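Long-range contact in putative Glycerophosphoryl diester phosphodiesterase (Silicibacter pomeroyi, PDB 3L12), which is of unknown function but belongs to the glycerophosphoryl diester phosphodiesterase family of TIM-barrel proteins and carries a bound magnesium ion: residues Leu11-His23 with Ile304-Thr313. Numbering follows the deposited sequence. Where two conformers were deposited one is given.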
# COMPACT_ATOMS: atom_id res chain seq x y z
N LEU A 11 -9.91 -15.10 -14.06
CA LEU A 11 -8.87 -15.96 -13.54
C LEU A 11 -8.14 -16.73 -14.65
O LEU A 11 -7.06 -17.24 -14.43
CB LEU A 11 -9.48 -16.93 -12.52
CG LEU A 11 -10.10 -16.18 -11.33
CD1 LEU A 11 -10.86 -17.09 -10.42
CD2 LEU A 11 -9.05 -15.42 -10.52
N ARG A 12 -8.72 -16.72 -15.85
CA ARG A 12 -8.09 -17.39 -16.98
C ARG A 12 -7.05 -16.47 -17.64
O ARG A 12 -7.32 -15.31 -17.92
CB ARG A 12 -9.15 -17.79 -18.00
CG ARG A 12 -8.64 -18.58 -19.15
CD ARG A 12 -9.78 -18.97 -20.09
NE ARG A 12 -10.73 -19.91 -19.50
CZ ARG A 12 -11.99 -19.66 -19.14
NH1 ARG A 12 -12.56 -18.45 -19.32
NH2 ARG A 12 -12.71 -20.64 -18.62
N GLY A 13 -5.91 -17.06 -17.96
CA GLY A 13 -4.79 -16.36 -18.62
C GLY A 13 -4.93 -16.50 -20.11
O GLY A 13 -5.86 -17.16 -20.63
N HIS A 14 -4.02 -15.85 -20.81
CA HIS A 14 -3.91 -15.97 -22.25
C HIS A 14 -2.53 -15.46 -22.62
O HIS A 14 -1.80 -14.98 -21.73
CB HIS A 14 -5.10 -15.34 -22.99
CG HIS A 14 -5.32 -13.91 -22.69
ND1 HIS A 14 -4.53 -12.92 -23.22
CD2 HIS A 14 -6.27 -13.28 -21.96
CE1 HIS A 14 -4.98 -11.74 -22.82
NE2 HIS A 14 -6.03 -11.94 -22.04
N PRO A 15 -2.15 -15.51 -23.90
CA PRO A 15 -0.71 -15.27 -24.18
C PRO A 15 -0.13 -13.96 -23.67
O PRO A 15 1.07 -13.91 -23.36
CB PRO A 15 -0.63 -15.37 -25.71
CG PRO A 15 -1.70 -16.32 -26.05
CD PRO A 15 -2.85 -15.97 -25.11
N SER A 16 -0.97 -12.95 -23.56
CA SER A 16 -0.53 -11.63 -23.10
C SER A 16 -0.79 -11.34 -21.64
O SER A 16 -0.41 -10.27 -21.18
CB SER A 16 -1.27 -10.58 -23.88
OG SER A 16 -1.09 -10.74 -25.28
N VAL A 17 -1.44 -12.27 -20.94
CA VAL A 17 -1.94 -11.99 -19.59
C VAL A 17 -1.69 -13.09 -18.57
O VAL A 17 -1.92 -14.28 -18.85
CB VAL A 17 -3.47 -11.81 -19.65
CG1 VAL A 17 -4.11 -11.77 -18.24
CG2 VAL A 17 -3.83 -10.54 -20.40
N VAL A 18 -1.14 -12.68 -17.42
CA VAL A 18 -1.05 -13.47 -16.24
C VAL A 18 -1.85 -12.69 -15.18
O VAL A 18 -1.57 -11.53 -14.88
CB VAL A 18 0.40 -13.73 -15.76
CG1 VAL A 18 0.36 -14.55 -14.44
CG2 VAL A 18 1.16 -14.41 -16.84
N ARG A 19 -2.84 -13.36 -14.60
CA ARG A 19 -3.68 -12.70 -13.59
C ARG A 19 -2.90 -12.52 -12.29
O ARG A 19 -1.98 -13.33 -11.98
CB ARG A 19 -4.96 -13.50 -13.32
CG ARG A 19 -5.82 -13.78 -14.53
CD ARG A 19 -6.28 -12.52 -15.23
NE ARG A 19 -7.01 -12.94 -16.44
CZ ARG A 19 -7.64 -12.11 -17.25
NH1 ARG A 19 -7.65 -10.82 -17.03
NH2 ARG A 19 -8.29 -12.60 -18.30
N VAL A 20 -3.27 -11.46 -11.57
CA VAL A 20 -2.64 -11.10 -10.27
C VAL A 20 -3.74 -11.18 -9.21
O VAL A 20 -4.73 -10.47 -9.26
CB VAL A 20 -1.94 -9.76 -10.26
CG1 VAL A 20 -1.33 -9.44 -8.87
CG2 VAL A 20 -0.80 -9.72 -11.34
N ILE A 21 -3.55 -12.11 -8.27
CA ILE A 21 -4.50 -12.32 -7.19
C ILE A 21 -3.85 -11.86 -5.89
O ILE A 21 -2.80 -12.34 -5.51
CB ILE A 21 -5.01 -13.74 -7.10
CG1 ILE A 21 -5.62 -14.24 -8.43
CG2 ILE A 21 -6.09 -13.89 -5.95
CD1 ILE A 21 -4.64 -14.96 -9.35
N GLY A 22 -4.53 -10.92 -5.21
CA GLY A 22 -4.04 -10.33 -3.97
C GLY A 22 -4.23 -11.25 -2.80
O GLY A 22 -5.38 -11.53 -2.41
N HIS A 23 -3.13 -11.79 -2.26
CA HIS A 23 -3.22 -12.78 -1.16
C HIS A 23 -3.67 -12.10 0.16
O HIS A 23 -2.95 -11.23 0.71
CB HIS A 23 -1.88 -13.47 -0.98
CG HIS A 23 -1.96 -14.66 -0.08
ND1 HIS A 23 -1.12 -14.82 1.00
CD2 HIS A 23 -2.78 -15.73 -0.09
CE1 HIS A 23 -1.39 -15.98 1.59
NE2 HIS A 23 -2.41 -16.54 0.95
N ILE A 304 6.92 -6.80 -12.47
CA ILE A 304 7.61 -7.91 -13.15
C ILE A 304 6.83 -8.30 -14.40
O ILE A 304 7.42 -8.43 -15.46
CB ILE A 304 7.86 -9.11 -12.23
CG1 ILE A 304 8.99 -8.77 -11.24
CG2 ILE A 304 8.18 -10.34 -13.03
CD1 ILE A 304 9.03 -9.67 -10.06
N LEU A 305 5.50 -8.34 -14.32
CA LEU A 305 4.70 -8.64 -15.53
C LEU A 305 4.89 -7.56 -16.59
O LEU A 305 5.14 -7.87 -17.76
CB LEU A 305 3.23 -8.89 -15.21
CG LEU A 305 2.93 -10.10 -14.31
CD1 LEU A 305 1.46 -10.16 -13.91
CD2 LEU A 305 3.35 -11.42 -14.99
N ILE A 306 4.85 -6.30 -16.19
CA ILE A 306 5.10 -5.22 -17.15
C ILE A 306 6.51 -5.32 -17.77
O ILE A 306 6.68 -5.13 -18.95
CB ILE A 306 4.94 -3.81 -16.47
CG1 ILE A 306 3.48 -3.52 -16.08
CG2 ILE A 306 5.53 -2.70 -17.35
CD1 ILE A 306 2.48 -3.57 -17.20
N ASP A 307 7.51 -5.63 -16.95
CA ASP A 307 8.86 -5.80 -17.44
C ASP A 307 8.96 -6.95 -18.50
O ASP A 307 9.78 -6.90 -19.45
CB ASP A 307 9.81 -6.13 -16.30
CG ASP A 307 11.24 -6.24 -16.79
OD1 ASP A 307 11.84 -5.17 -17.07
OD2 ASP A 307 11.71 -7.40 -17.01
N MSE A 308 8.10 -7.94 -18.35
CA MSE A 308 7.97 -9.07 -19.28
C MSE A 308 7.02 -8.82 -20.43
O MSE A 308 6.78 -9.71 -21.25
CB MSE A 308 7.49 -10.36 -18.52
CG MSE A 308 8.47 -10.74 -17.46
SE MSE A 308 7.90 -12.23 -16.38
CE MSE A 308 8.05 -13.69 -17.64
N GLY A 309 6.53 -7.60 -20.57
CA GLY A 309 5.61 -7.25 -21.64
C GLY A 309 4.21 -7.78 -21.51
O GLY A 309 3.47 -7.77 -22.51
N LEU A 310 3.85 -8.25 -20.32
CA LEU A 310 2.55 -8.86 -20.05
C LEU A 310 1.66 -7.86 -19.30
O LEU A 310 2.09 -6.77 -18.92
CB LEU A 310 2.74 -10.13 -19.23
CG LEU A 310 3.63 -11.23 -19.87
CD1 LEU A 310 4.04 -12.32 -18.88
CD2 LEU A 310 2.98 -11.80 -21.11
N SER A 311 0.42 -8.25 -19.06
CA SER A 311 -0.49 -7.45 -18.27
C SER A 311 -1.39 -8.42 -17.51
O SER A 311 -1.30 -9.63 -17.67
CB SER A 311 -1.29 -6.55 -19.20
OG SER A 311 -2.13 -7.31 -20.04
N TRP A 312 -2.27 -7.87 -16.70
CA TRP A 312 -3.15 -8.71 -15.81
C TRP A 312 -4.61 -8.48 -16.02
O TRP A 312 -5.41 -9.19 -15.44
CB TRP A 312 -2.78 -8.55 -14.33
CG TRP A 312 -2.76 -7.14 -13.95
CD1 TRP A 312 -3.81 -6.39 -13.51
CD2 TRP A 312 -1.64 -6.23 -14.06
NE1 TRP A 312 -3.39 -5.09 -13.30
CE2 TRP A 312 -2.07 -4.97 -13.66
CE3 TRP A 312 -0.34 -6.37 -14.49
CZ2 TRP A 312 -1.20 -3.85 -13.66
CZ3 TRP A 312 0.49 -5.31 -14.50
CH2 TRP A 312 0.06 -4.06 -14.09
N THR A 313 -4.86 -7.76 -17.12
CA THR A 313 -6.16 -7.46 -17.71
C THR A 313 -6.03 -7.53 -19.25
O THR A 313 -5.03 -7.18 -19.96
CB THR A 313 -6.64 -6.04 -17.41
OG1 THR A 313 -5.77 -5.11 -18.07
CG2 THR A 313 -6.65 -5.74 -15.92
OXT THR A 313 -7.01 -7.91 -19.86
O HOH W 1 -0.87 -7.71 -22.27
O HOH W 2 -5.75 -9.90 -12.85
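Val17 and Ser311 form a single parallel beta bridge, evidenced by two backbone hydrogen bonds that both use Ser311. Ser311 N donates to Ser16 O (3.0 Å), and Ser311 O accepts from Val18 N (3.1 Å). Ser311 O also takes a CA-H...O contact from Val17 CA at 3.1 Å. A water donating to Ser16 O also bonds Ser311 OG in the conformer given.

Arg19 supplies the side-chain polar link. Arg19 NE (2.8 Å) and NH2 grip Arg12 O side-on, with that oxygen in the guanidinium plane, while Val17 CG1 lies over one face of the group. So positioned, Arg19 NH1 reaches Trp312 O at 3.2 Å, but from 45° above the carbonyl plane rather than along a lone pair. A second water donates to Trp312 O at 2.7 Å and accepts from Val20 N, giving this carbonyl two donors.

The apolar side is built around Leu305, whose two methyls divide the work. Leu305 CD1 presses on Val20 CG2 at 3.5 Å, tighter than usual for two carbons, and Leu305 CD2 meets Val18 CB at 3.8 Å, the latter two side chains crossing nearly at right angles. Leu310 CD1 adds a looser contact to Val18 CG2. Trp312 brings CB against Val20 CG2; its CG sits between the backbone N and the carbonyl carbon (chi1 53°), which turns the far end of the indole away from residues 11-23, and Trp312 packs on Phe120 of the second subunit.

Helix 298-307 ends in a Schellman motif, with Gly309 at positive phi as C-prime and Leu310 N bonded to Leu305 O, and the C-terminal tail then runs along the approach to strand 19-23. Through Val18, Val20 and Leu305 the contact joins the first strand and last helix of a TIM barrel, whose closure is seen in the parallel pairing of strands 19-23 and 292-295.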